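Tryptophane-5-halogenase (Microbispora sp. ATCC PTA-5024, PDB 5UAO) chlorinates a tryptophan of a lanthipeptide at the 5-position during NAI-107 biosynthesis, probably with reduced flavin, as in other flavin-dependent halogenases. Local coordinates at residues A[43-48]-A[55-60]; A[47-52]-A[192-197]; A[95-100]-A[182-187]; A[202-207]-A[240-245]; A[214-217]-A[221-224]. All blocks are in the same frame, centred on the assembly; numbering follows the deposited sequence.

Interaction 1 (A[43-48]-A[55-60]); sequences LTALAL and LDVALV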
# COMPACT_ATOMS: atom_id res chain seq x y z
N LEU A 43 -24.80 -9.21 -8.86
CA LEU A 43 -23.40 -9.41 -9.03
C LEU A 43 -22.83 -10.33 -7.98
O LEU A 43 -21.97 -11.16 -8.28
CB LEU A 43 -22.64 -8.08 -9.10
CG LEU A 43 -22.99 -7.15 -10.26
CD1 LEU A 43 -22.29 -5.86 -10.03
CD2 LEU A 43 -22.56 -7.69 -11.65
N THR A 44 -23.27 -10.23 -6.74
CA THR A 44 -22.79 -11.13 -5.72
C THR A 44 -23.22 -12.55 -5.98
O THR A 44 -22.38 -13.46 -5.88
CB THR A 44 -23.39 -10.77 -4.35
OG1 THR A 44 -23.03 -9.43 -4.05
CG2 THR A 44 -22.87 -11.67 -3.29
N ALA A 45 -24.49 -12.76 -6.33
CA ALA A 45 -24.99 -14.12 -6.57
C ALA A 45 -24.26 -14.78 -7.79
O ALA A 45 -23.88 -15.94 -7.72
CB ALA A 45 -26.49 -14.08 -6.82
N LEU A 46 -24.01 -14.01 -8.84
CA LEU A 46 -23.30 -14.52 -10.01
C LEU A 46 -21.85 -14.87 -9.69
O LEU A 46 -21.34 -15.86 -10.19
CB LEU A 46 -23.38 -13.52 -11.16
CG LEU A 46 -24.75 -13.45 -11.77
CD1 LEU A 46 -24.87 -12.21 -12.63
CD2 LEU A 46 -24.96 -14.66 -12.65
N ALA A 47 -21.20 -14.05 -8.85
CA ALA A 47 -19.82 -14.30 -8.43
C ALA A 47 -19.71 -15.56 -7.56
O ALA A 47 -18.75 -16.36 -7.80
CB ALA A 47 -19.25 -13.11 -7.71
N LEU A 48 -20.66 -15.75 -6.62
CA LEU A 48 -20.66 -16.93 -5.81
C LEU A 48 -20.82 -18.21 -6.62
O LEU A 48 -20.10 -19.19 -6.41
CB LEU A 48 -21.74 -16.90 -4.73
CG LEU A 48 -21.46 -15.94 -3.59
CD1 LEU A 48 -22.81 -15.63 -2.91
CD2 LEU A 48 -20.48 -16.53 -2.60
N LEU A 55 -21.93 -24.27 -4.21
CA LEU A 55 -22.85 -23.64 -3.27
C LEU A 55 -24.26 -23.61 -3.79
O LEU A 55 -24.52 -23.43 -4.97
CB LEU A 55 -22.45 -22.23 -2.97
CG LEU A 55 -21.16 -22.08 -2.23
CD1 LEU A 55 -20.93 -20.59 -2.03
CD2 LEU A 55 -21.22 -22.87 -0.95
N ASP A 56 -25.20 -23.79 -2.89
CA ASP A 56 -26.56 -23.47 -3.24
C ASP A 56 -26.80 -21.97 -2.96
O ASP A 56 -26.79 -21.55 -1.81
CB ASP A 56 -27.52 -24.35 -2.48
CG ASP A 56 -28.94 -24.03 -2.82
OD1 ASP A 56 -29.23 -23.94 -4.02
OD2 ASP A 56 -29.75 -23.78 -1.91
N VAL A 57 -27.02 -21.17 -3.99
CA VAL A 57 -27.09 -19.74 -3.84
C VAL A 57 -28.49 -19.29 -4.19
O VAL A 57 -28.99 -19.56 -5.29
CB VAL A 57 -26.07 -19.06 -4.75
CG1 VAL A 57 -26.23 -17.54 -4.71
CG2 VAL A 57 -24.64 -19.44 -4.36
N ALA A 58 -29.15 -18.61 -3.27
CA ALA A 58 -30.52 -18.15 -3.42
C ALA A 58 -30.50 -16.63 -3.37
O ALA A 58 -29.78 -16.08 -2.54
CB ALA A 58 -31.36 -18.68 -2.27
N LEU A 59 -31.22 -15.97 -4.27
CA LEU A 59 -31.42 -14.57 -4.21
C LEU A 59 -32.87 -14.27 -3.77
O LEU A 59 -33.80 -14.69 -4.46
CB LEU A 59 -31.09 -13.91 -5.57
CG LEU A 59 -31.01 -12.37 -5.51
CD1 LEU A 59 -29.96 -11.75 -6.42
CD2 LEU A 59 -32.37 -11.72 -5.81
N VAL A 60 -33.02 -13.48 -2.68
CA VAL A 60 -34.29 -13.08 -2.08
C VAL A 60 -34.57 -11.60 -2.34
O VAL A 60 -33.74 -10.74 -2.06
CB VAL A 60 -34.30 -13.31 -0.56
CG1 VAL A 60 -35.63 -12.89 0.11
CG2 VAL A 60 -33.91 -14.75 -0.18
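The helix segment 43-48 runs nearly antiparallel to the strand 56-60, at 171° and with the two axes 8.9 Å apart, and A45 lies over V57, CA to CA 6.6 Å. This is the helix-to-second-strand half of a beta-alpha-beta unit made of strand 31-35, helix 39-51 and strand 56-61. The unit fits a Rossmann-type fold, and FAD is bound nearby. No hydrogen bond joins the two segments; the contact is wholly apolar and buried.

V57 is the central side chain on the strand. Its two methyls divide the helix surface between them. CG1 stands anti to the backbone N (chi1 174°) and meets A45 CB at 4.1 Å. CG2, beside the backbone N, meets L48 CB at 3.9 Å. The small A45 lets the strand come close here, and its CB is also touched by L59 CD1 at 4.2 Å. L59 thus flanks V57 on one side along the strand, and L55 flanks it on the other. The side chain of L59 lies about 6 Å from the FAD. L48 turns its own branch onto V32 and V34 of the neighbouring strand 31-35, which closes the core between helix and sheet. L48 and L55 approach at a slant, and only their branch ends meet: L48 CD2 lies 4.1 Å from L55 CD1.

Interaction 2 (A[47-52]-A[192-197]); sequences ALKAKR and RGVRHV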
# COMPACT_ATOMS: atom_id res chain seq x y z
N ALA A 47 -21.20 -14.05 -8.85
CA ALA A 47 -19.82 -14.30 -8.43
C ALA A 47 -19.71 -15.56 -7.56
O ALA A 47 -18.75 -16.36 -7.80
CB ALA A 47 -19.25 -13.11 -7.71
N LEU A 48 -20.66 -15.75 -6.62
CA LEU A 48 -20.66 -16.93 -5.81
C LEU A 48 -20.82 -18.21 -6.62
O LEU A 48 -20.10 -19.19 -6.41
CB LEU A 48 -21.74 -16.90 -4.73
CG LEU A 48 -21.46 -15.94 -3.59
CD1 LEU A 48 -22.81 -15.63 -2.91
CD2 LEU A 48 -20.48 -16.53 -2.60
N LYS A 49 -21.80 -18.23 -7.49
CA LYS A 49 -22.03 -19.38 -8.32
C LYS A 49 -20.88 -19.62 -9.35
O LYS A 49 -20.60 -20.76 -9.65
CB LYS A 49 -23.40 -19.22 -9.00
CG LYS A 49 -24.09 -20.52 -9.38
CD LYS A 49 -24.46 -21.37 -8.16
CE LYS A 49 -25.09 -22.67 -8.62
NZ LYS A 49 -25.02 -23.66 -7.52
N ALA A 50 -20.20 -18.57 -9.85
CA ALA A 50 -19.10 -18.73 -10.82
C ALA A 50 -17.90 -19.34 -10.16
O ALA A 50 -17.27 -20.22 -10.72
CB ALA A 50 -18.65 -17.39 -11.38
N LYS A 51 -17.57 -18.88 -8.96
CA LYS A 51 -16.33 -19.30 -8.34
C LYS A 51 -16.49 -20.43 -7.35
O LYS A 51 -15.48 -21.08 -7.07
CB LYS A 51 -15.65 -18.14 -7.67
CG LYS A 51 -15.29 -16.99 -8.59
CD LYS A 51 -14.29 -17.34 -9.68
CE LYS A 51 -14.12 -16.11 -10.53
NZ LYS A 51 -13.42 -16.36 -11.80
N ARG A 52 -17.71 -20.69 -6.83
CA ARG A 52 -17.98 -21.73 -5.84
C ARG A 52 -19.24 -22.45 -6.28
O ARG A 52 -20.28 -22.38 -5.62
CB ARG A 52 -18.18 -21.10 -4.46
CG ARG A 52 -16.91 -20.49 -3.94
CD ARG A 52 -17.03 -20.20 -2.50
NE ARG A 52 -15.93 -19.39 -2.02
CZ ARG A 52 -15.23 -19.66 -0.94
NH1 ARG A 52 -15.53 -20.71 -0.17
NH2 ARG A 52 -14.27 -18.85 -0.58
N ARG A 192 -27.82 -19.76 -14.80
CA ARG A 192 -26.75 -20.42 -14.11
C ARG A 192 -27.09 -21.09 -12.80
O ARG A 192 -26.19 -21.55 -12.11
CB ARG A 192 -25.65 -19.42 -13.89
CG ARG A 192 -25.05 -18.99 -15.20
CD ARG A 192 -23.98 -17.98 -14.95
NE ARG A 192 -23.35 -17.46 -16.15
CZ ARG A 192 -22.30 -16.65 -16.12
NH1 ARG A 192 -21.79 -16.25 -14.94
NH2 ARG A 192 -21.78 -16.20 -17.24
N GLY A 193 -28.36 -21.21 -12.46
CA GLY A 193 -28.76 -22.04 -11.29
C GLY A 193 -28.87 -21.28 -9.95
O GLY A 193 -29.00 -21.88 -8.88
N VAL A 194 -28.78 -19.96 -9.99
CA VAL A 194 -29.11 -19.18 -8.78
C VAL A 194 -30.62 -19.36 -8.52
O VAL A 194 -31.42 -19.17 -9.47
CB VAL A 194 -28.76 -17.68 -8.95
CG1 VAL A 194 -29.30 -16.87 -7.79
CG2 VAL A 194 -27.24 -17.48 -9.02
N ARG A 195 -31.03 -19.73 -7.31
CA ARG A 195 -32.48 -19.85 -7.02
C ARG A 195 -33.08 -18.50 -6.66
O ARG A 195 -32.49 -17.76 -5.91
CB ARG A 195 -32.71 -20.81 -5.86
CG ARG A 195 -32.00 -22.14 -6.05
CD ARG A 195 -32.55 -23.22 -5.11
NE ARG A 195 -32.13 -23.07 -3.71
CZ ARG A 195 -32.85 -22.51 -2.74
NH1 ARG A 195 -34.03 -21.96 -2.99
NH2 ARG A 195 -32.37 -22.47 -1.50
N HIS A 196 -34.25 -18.19 -7.16
CA HIS A 196 -34.91 -16.96 -6.83
C HIS A 196 -36.00 -17.17 -5.74
O HIS A 196 -36.72 -18.14 -5.82
CB HIS A 196 -35.51 -16.36 -8.06
CG HIS A 196 -35.95 -14.96 -7.86
ND1 HIS A 196 -37.25 -14.63 -7.50
CD2 HIS A 196 -35.28 -13.79 -7.97
CE1 HIS A 196 -37.34 -13.31 -7.38
NE2 HIS A 196 -36.16 -12.78 -7.67
N VAL A 197 -36.08 -16.28 -4.74
CA VAL A 197 -37.14 -16.27 -3.74
C VAL A 197 -37.84 -14.87 -3.72
O VAL A 197 -37.17 -13.84 -3.56
CB VAL A 197 -36.56 -16.63 -2.38
CG1 VAL A 197 -37.64 -16.61 -1.32
CG2 VAL A 197 -35.92 -18.03 -2.43
O HOH W 1 -27.61 -22.47 -6.46
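K49 reaches from helix 39-51 across the turn at 192-194, where helix 178-191 has ended and the chain heads into strand 195-208. Its CB faces the apolar V194, with V194 CG2 4.2 Å away. The chain leaves with CG anti to the backbone N (chi1 -153°), which brings K49 CG to 3.6 Å from R192 O. A bend at chi2 (64°) then carries the chain over the backbone of the turn. K49 CE passes 3.8 Å from R192 O and 4.0 Å from G193 O.

The tip, NZ, forms no direct bond to the turn. It donates to a water at 3.0 Å, and the water probably bonds to G193 O at 2.9 Å. The same NZ also bonds to the backbone oxygens of L55 and P53, close to the start of strand 56-61. G193 has positive phi and is the C-prime residue of a Schellman motif: V194 N bonds to A189 O and G193 N to A190 O. R192 borders the contact, but its guanidinium turns elsewhere, to L86 O.

The aliphatic part of the lysine therefore lies against carbonyl oxygens and a valine. The ammonium group is held mainly by L55 O and P53 O, all neutral acceptors, and meets the turn only through water; no salt bridge crosses here.

Interaction 3 (A[95-100]-A[182-187]); sequences QHVRPT and VRYLTE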
# COMPACT_ATOMS: atom_id res chain seq x y z
N GLN A 95 -25.26 -7.24 -26.89
CA GLN A 95 -26.55 -7.41 -27.48
C GLN A 95 -27.67 -7.07 -26.49
O GLN A 95 -28.65 -6.47 -26.84
CB GLN A 95 -26.65 -8.89 -27.96
CG GLN A 95 -27.97 -9.28 -28.58
CD GLN A 95 -28.27 -8.42 -29.79
OE1 GLN A 95 -27.35 -7.91 -30.46
NE2 GLN A 95 -29.56 -8.25 -30.09
N HIS A 96 -27.55 -7.53 -25.26
CA HIS A 96 -28.61 -7.36 -24.29
C HIS A 96 -28.50 -6.06 -23.55
O HIS A 96 -29.51 -5.48 -23.16
CB HIS A 96 -28.55 -8.47 -23.27
CG HIS A 96 -29.18 -9.74 -23.72
ND1 HIS A 96 -28.66 -10.51 -24.74
CD2 HIS A 96 -30.29 -10.38 -23.29
CE1 HIS A 96 -29.43 -11.57 -24.92
NE2 HIS A 96 -30.43 -11.51 -24.06
N VAL A 97 -27.30 -5.58 -23.27
CA VAL A 97 -27.23 -4.36 -22.40
C VAL A 97 -27.09 -3.07 -23.24
O VAL A 97 -27.49 -1.99 -22.80
CB VAL A 97 -26.10 -4.47 -21.38
CG1 VAL A 97 -25.95 -3.18 -20.52
CG2 VAL A 97 -26.37 -5.69 -20.51
N ARG A 98 -26.52 -3.20 -24.43
CA ARG A 98 -26.28 -2.09 -25.30
C ARG A 98 -25.45 -0.95 -24.66
O ARG A 98 -25.85 0.18 -24.67
CB ARG A 98 -27.60 -1.59 -25.92
CG ARG A 98 -28.19 -2.60 -26.96
CD ARG A 98 -29.62 -2.28 -27.43
NE ARG A 98 -29.88 -0.84 -27.40
CZ ARG A 98 -31.07 -0.27 -27.23
NH1 ARG A 98 -32.19 -1.02 -27.15
NH2 ARG A 98 -31.15 1.08 -27.16
N PRO A 99 -24.21 -1.26 -24.25
CA PRO A 99 -23.41 -0.27 -23.54
C PRO A 99 -22.88 0.77 -24.48
O PRO A 99 -22.79 0.53 -25.71
CB PRO A 99 -22.23 -1.08 -23.04
CG PRO A 99 -22.06 -2.14 -24.16
CD PRO A 99 -23.48 -2.51 -24.41
N THR A 100 -22.57 1.94 -23.92
CA THR A 100 -21.68 2.91 -24.52
C THR A 100 -20.36 3.01 -23.76
O THR A 100 -20.14 2.34 -22.72
CB THR A 100 -22.31 4.30 -24.57
OG1 THR A 100 -22.65 4.65 -23.27
CG2 THR A 100 -23.54 4.27 -25.40
N VAL A 182 -29.81 -4.83 -15.19
CA VAL A 182 -30.48 -5.68 -14.22
C VAL A 182 -31.23 -6.87 -14.82
O VAL A 182 -31.18 -7.95 -14.25
CB VAL A 182 -31.35 -4.89 -13.21
CG1 VAL A 182 -32.01 -5.88 -12.25
CG2 VAL A 182 -30.45 -4.00 -12.36
N ARG A 183 -31.94 -6.64 -15.92
CA ARG A 183 -32.73 -7.68 -16.54
C ARG A 183 -31.75 -8.78 -17.03
O ARG A 183 -31.98 -9.95 -16.86
CB ARG A 183 -33.57 -7.11 -17.69
CG ARG A 183 -34.34 -8.18 -18.46
CD ARG A 183 -35.36 -7.54 -19.39
NE ARG A 183 -35.66 -8.38 -20.55
CZ ARG A 183 -36.56 -9.37 -20.59
NH1 ARG A 183 -37.27 -9.69 -19.51
NH2 ARG A 183 -36.74 -10.04 -21.73
N TYR A 184 -30.65 -8.35 -17.63
CA TYR A 184 -29.67 -9.29 -18.12
C TYR A 184 -29.00 -10.09 -17.04
O TYR A 184 -28.89 -11.31 -17.14
CB TYR A 184 -28.58 -8.55 -18.87
CG TYR A 184 -27.54 -9.50 -19.39
CD1 TYR A 184 -27.88 -10.48 -20.35
CD2 TYR A 184 -26.23 -9.38 -19.04
CE1 TYR A 184 -26.92 -11.36 -20.86
CE2 TYR A 184 -25.26 -10.24 -19.57
CZ TYR A 184 -25.61 -11.21 -20.50
OH TYR A 184 -24.64 -12.07 -21.04
N LEU A 185 -28.55 -9.43 -15.99
CA LEU A 185 -28.01 -10.13 -14.86
C LEU A 185 -29.03 -11.09 -14.24
O LEU A 185 -28.70 -12.19 -13.80
CB LEU A 185 -27.51 -9.15 -13.80
CG LEU A 185 -26.39 -8.19 -14.17
CD1 LEU A 185 -26.12 -7.22 -13.02
CD2 LEU A 185 -25.15 -8.94 -14.62
N THR A 186 -30.29 -10.69 -14.24
CA THR A 186 -31.32 -11.54 -13.65
C THR A 186 -31.50 -12.82 -14.48
O THR A 186 -31.65 -13.94 -13.95
CB THR A 186 -32.64 -10.77 -13.58
OG1 THR A 186 -32.47 -9.63 -12.70
CG2 THR A 186 -33.81 -11.68 -13.07
N GLU A 187 -31.43 -12.64 -15.78
CA GLU A 187 -31.53 -13.76 -16.71
C GLU A 187 -30.34 -14.68 -16.57
O GLU A 187 -30.50 -15.90 -16.58
CB GLU A 187 -31.64 -13.25 -18.18
CG GLU A 187 -31.46 -14.33 -19.27
CD GLU A 187 -30.65 -13.85 -20.49
OE1 GLU A 187 -31.23 -13.20 -21.41
OE2 GLU A 187 -29.43 -14.17 -20.56
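Late in helix 90-97 the backbone comes close to the middle of helix 178-191, with H96 and Y184 6.6 Å apart, CA to CA. R98, with positive phi, leaves the helical path. The contact is carried by side chains.

The Y184 ring is the centre of it. Its CG stands anti to the backbone N (chi1 -180°), which sends the ring out from its helix to the end of the other. H96 CB lies 3.6 Å from Y184 CD1. Y184 CE1 sits over one face of the histidine ring, displaced toward the rim. The two rings are oblique, inclined at 42° with centroids 5.2 Å apart. V97 CG2 approaches Y184 CB at 4.0 Å and also touches the near part of the ring.

E187 approaches the imidazole obliquely, from the same side of its plane as Y184: E187 OE1 is 3.2 Å from H96 NE2, with the carboxylate plane at 90° to the ring. The other carboxylate oxygen, OE2, pairs with R191. Y184 OH bonds to E92 OE1, one turn before H96. Replacing the tyrosine by an alanine is likely to open a gap beside H96 and V97 and to leave E92 without its phenol partner.

Around the contact, F93 of helix 90-97 and I88 also touch the Y184 side chain, and R180 of helix 178-191 bonds to V97 O. On another side of helix 178-191, L185 packs on L43 and L46 of helix 39-51.

Interaction 4 (A[202-207]-A[240-245]); sequences AEVRLD and EKALGI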
# COMPACT_ATOMS: atom_id res chain seq x y z
N ALA A 202 -39.35 -9.37 7.02
CA ALA A 202 -39.97 -8.57 8.13
C ALA A 202 -39.05 -8.52 9.32
O ALA A 202 -39.01 -7.51 10.04
CB ALA A 202 -41.30 -9.19 8.60
N GLU A 203 -38.40 -9.63 9.60
CA GLU A 203 -37.53 -9.71 10.74
C GLU A 203 -36.33 -10.58 10.44
O GLU A 203 -36.40 -11.65 9.84
CB GLU A 203 -38.26 -10.27 11.94
CG GLU A 203 -37.41 -10.21 13.20
CD GLU A 203 -38.01 -11.00 14.37
OE1 GLU A 203 -39.19 -11.44 14.26
OE2 GLU A 203 -37.27 -11.19 15.38
N VAL A 204 -35.19 -10.08 10.88
CA VAL A 204 -33.95 -10.83 10.83
C VAL A 204 -33.78 -11.33 12.23
O VAL A 204 -33.58 -10.56 13.16
CB VAL A 204 -32.83 -9.89 10.45
CG1 VAL A 204 -31.49 -10.59 10.47
CG2 VAL A 204 -33.19 -9.23 9.13
N ARG A 205 -33.87 -12.65 12.39
CA ARG A 205 -33.82 -13.24 13.68
C ARG A 205 -32.45 -13.79 13.99
O ARG A 205 -31.98 -14.70 13.32
CB ARG A 205 -34.87 -14.33 13.77
CG ARG A 205 -35.20 -14.72 15.19
CD ARG A 205 -36.63 -14.31 15.55
NE ARG A 205 -36.76 -14.40 16.99
CZ ARG A 205 -37.26 -13.46 17.80
NH1 ARG A 205 -37.80 -12.33 17.33
NH2 ARG A 205 -37.25 -13.69 19.11
N LEU A 206 -31.83 -13.25 15.03
CA LEU A 206 -30.51 -13.71 15.50
C LEU A 206 -30.72 -14.94 16.35
O LEU A 206 -31.76 -15.07 16.94
CB LEU A 206 -29.83 -12.61 16.33
CG LEU A 206 -29.67 -11.21 15.70
CD1 LEU A 206 -28.82 -10.33 16.58
CD2 LEU A 206 -29.09 -11.32 14.29
N ASP A 207 -29.74 -15.83 16.44
CA ASP A 207 -29.81 -16.95 17.40
C ASP A 207 -28.57 -16.99 18.27
O ASP A 207 -28.35 -17.95 18.98
CB ASP A 207 -29.99 -18.29 16.70
CG ASP A 207 -28.80 -18.65 15.85
OD1 ASP A 207 -27.88 -17.80 15.72
OD2 ASP A 207 -28.79 -19.77 15.29
N GLU A 240 -26.91 -3.16 9.59
CA GLU A 240 -27.19 -2.03 10.50
C GLU A 240 -28.33 -2.38 11.43
O GLU A 240 -28.20 -2.18 12.64
CB GLU A 240 -27.54 -0.78 9.77
CG GLU A 240 -27.57 0.48 10.60
CD GLU A 240 -28.15 1.68 9.85
OE1 GLU A 240 -27.63 2.10 8.76
OE2 GLU A 240 -29.17 2.23 10.33
N LYS A 241 -29.44 -2.85 10.92
CA LYS A 241 -30.63 -2.90 11.77
C LYS A 241 -30.56 -4.13 12.69
O LYS A 241 -30.70 -3.98 13.88
CB LYS A 241 -31.92 -2.90 11.00
CG LYS A 241 -32.15 -1.72 10.06
CD LYS A 241 -32.15 -0.38 10.78
CE LYS A 241 -32.97 0.65 10.00
NZ LYS A 241 -32.33 1.03 8.70
N ALA A 242 -30.32 -5.31 12.17
CA ALA A 242 -30.23 -6.50 13.02
C ALA A 242 -28.92 -6.61 13.87
O ALA A 242 -28.96 -6.98 15.04
CB ALA A 242 -30.45 -7.77 12.22
N LEU A 243 -27.78 -6.35 13.26
CA LEU A 243 -26.51 -6.56 13.93
C LEU A 243 -26.09 -5.27 14.66
O LEU A 243 -25.15 -5.30 15.44
CB LEU A 243 -25.49 -7.07 12.95
CG LEU A 243 -25.71 -8.51 12.50
CD1 LEU A 243 -24.73 -9.00 11.43
CD2 LEU A 243 -25.63 -9.48 13.67
N GLY A 244 -26.82 -4.18 14.46
CA GLY A 244 -26.48 -2.92 15.14
C GLY A 244 -25.17 -2.25 14.75
O GLY A 244 -24.67 -1.47 15.53
N ILE A 245 -24.60 -2.57 13.58
CA ILE A 245 -23.31 -1.98 13.13
C ILE A 245 -23.57 -0.47 12.86
O ILE A 245 -24.46 -0.13 12.08
CB ILE A 245 -22.75 -2.69 11.88
CG1 ILE A 245 -22.49 -4.17 12.09
CG2 ILE A 245 -21.44 -2.06 11.43
CD1 ILE A 245 -21.73 -4.43 13.36
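One face of strand 195-208 meets the end of a short helix, and V204 touches A242 at the centre of the contact. The strand belongs to the mixed sheet of the FAD-binding, Rossmann-type part of the enzyme. Helix 237-242 lies against it and has a wider, pi-type turn at 240-242. The nearest CA atoms, those of V204 and A242, are 6.1 Å apart. No hydrogen bond crosses the contact, which is mostly apolar and lies at the protein surface.

On the strand, V204 and L206 point to the helix, and R205 between them points the other way. V204 holds CG1 anti to the backbone N (chi1 177°). A242 CB rests beside the CB-CG1 bond of V204: V204 CG1 and A242 CB are 3.5 Å apart, tighter than usual for two carbons, and V204 CB lies almost as near. The alanine brings the helix end close to the strand. V204 also touches L237 of the same helix, and V212 and L215 of the next strand.

L206, two residues on, touches with both branches. CD2 turns to the side chains, with L206 CD2 4.3 Å from A242 CB. L243 brings its own branch in from the side, and the two leucines meet at a slant, L206 CD2 to L243 CD2 4.0 Å. The other branch of L206 lies against the backbone of the helix end: L206 CD1 rests 3.7 Å from the carbonyl oxygen A242 O.

Interaction 5 (A[214-217]-A[221-224]); sequences GLIT and RRLH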
# COMPACT_ATOMS: atom_id res chain seq x y z
N GLY A 214 -32.10 -16.87 11.12
CA GLY A 214 -33.08 -16.98 10.08
C GLY A 214 -33.77 -15.70 9.73
O GLY A 214 -33.62 -14.70 10.38
N LEU A 215 -34.55 -15.73 8.68
CA LEU A 215 -35.33 -14.56 8.27
C LEU A 215 -36.83 -14.90 8.26
O LEU A 215 -37.22 -15.92 7.73
CB LEU A 215 -34.91 -14.11 6.88
CG LEU A 215 -33.41 -14.03 6.57
CD1 LEU A 215 -33.24 -13.84 5.11
CD2 LEU A 215 -32.93 -12.82 7.30
N ILE A 216 -37.67 -14.03 8.82
CA ILE A 216 -39.12 -14.19 8.77
C ILE A 216 -39.69 -13.20 7.75
O ILE A 216 -39.51 -11.99 7.87
CB ILE A 216 -39.76 -13.88 10.16
CG1 ILE A 216 -38.95 -14.50 11.31
CG2 ILE A 216 -41.26 -14.20 10.19
CD1 ILE A 216 -38.74 -15.97 11.23
N THR A 217 -40.38 -13.71 6.75
CA THR A 217 -41.03 -12.85 5.79
C THR A 217 -42.30 -12.24 6.34
O THR A 217 -42.88 -12.72 7.33
CB THR A 217 -41.38 -13.59 4.49
OG1 THR A 217 -42.51 -14.50 4.66
CG2 THR A 217 -40.17 -14.33 3.99
N ARG A 221 -43.25 -16.97 6.07
CA ARG A 221 -42.19 -17.93 5.75
C ARG A 221 -40.97 -17.65 6.64
O ARG A 221 -40.74 -16.52 7.07
CB ARG A 221 -41.81 -17.88 4.27
CG ARG A 221 -42.80 -18.58 3.37
CD ARG A 221 -42.54 -18.30 1.89
NE ARG A 221 -42.82 -16.91 1.57
CZ ARG A 221 -42.42 -16.23 0.51
NH1 ARG A 221 -41.61 -16.77 -0.41
NH2 ARG A 221 -42.80 -14.95 0.37
N ARG A 222 -40.23 -18.73 6.93
CA ARG A 222 -38.94 -18.69 7.58
C ARG A 222 -37.88 -19.16 6.62
O ARG A 222 -37.94 -20.27 6.09
CB ARG A 222 -38.99 -19.53 8.85
CG ARG A 222 -40.01 -18.90 9.81
CD ARG A 222 -40.05 -19.55 11.18
NE ARG A 222 -40.80 -20.81 11.17
CZ ARG A 222 -40.28 -22.03 11.04
NH1 ARG A 222 -38.96 -22.22 10.90
NH2 ARG A 222 -41.09 -23.08 11.05
N LEU A 223 -36.97 -18.27 6.30
CA LEU A 223 -35.86 -18.60 5.42
C LEU A 223 -34.57 -18.79 6.27
O LEU A 223 -34.31 -18.03 7.24
CB LEU A 223 -35.69 -17.47 4.42
CG LEU A 223 -36.95 -16.98 3.70
CD1 LEU A 223 -36.58 -15.72 2.94
CD2 LEU A 223 -37.44 -18.11 2.76
N HIS A 224 -33.78 -19.78 5.91
CA HIS A 224 -32.57 -20.07 6.64
C HIS A 224 -31.49 -20.35 5.66
O HIS A 224 -31.69 -21.20 4.77
CB HIS A 224 -32.68 -21.33 7.53
CG HIS A 224 -31.37 -21.72 8.17
ND1 HIS A 224 -30.96 -21.23 9.40
CD2 HIS A 224 -30.36 -22.51 7.72
CE1 HIS A 224 -29.77 -21.73 9.69
NE2 HIS A 224 -29.38 -22.50 8.69
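A beta hairpin joins strand 211-217 to strand 222-223, an outermost strand of the large mixed sheet within this chain. L215 and L223 form its antiparallel hydrogen-bonded pair. L215 N donates to L223 O at 2.7 Å and L223 N to L215 O at 2.8 Å, both nearly straight at 166°. I216 and R222 make the next, non-hydrogen-bonded pair. Their side chains run side by side, and I216 CD1 lies 3.5 Å from R222 CG.

Toward the turn, T217 N donates to R221 O at 2.9 Å. The hydroxyl of T217 sits between its backbone N and carbonyl carbon (chi1 73°), where R221 N makes a weak bond to OG1. D219 in the turn bonds to the same OG1 and forms a salt bridge with R221. The methyl CG2 of T217 lies over one face of the R221 guanidinium. A valine in place of T217 would probably leave D219 and the R221 amide without their hydroxyl partner and make the turn less firmly set. On the side of L215 and L223, T217 CG2 reaches L223 CD1 at 4.0 Å.

Four of the contacts gather on one mixed sheet, and interaction 3 lies beside it among helices. Interactions 1 and 2 share A47 and L48 of helix 39-51, and their centres are 4 Å apart. They are joined directly where L59 N meets R195 O at 2.7 Å, a probable hydrogen bond between neighbouring strands. Interaction 3 reaches interaction 1 where L46 CD1 lies 3.8 Å from L185 CD2. Interactions 4 and 5 have centres 12 Å apart; A202 N lies 2.8 Å from I216 O across strands 195-208 and 211-217. The side chains of L59, V204 and T217 come within about 6 to 7 Å of FAD, while V194 and V97 are about 13 Å away.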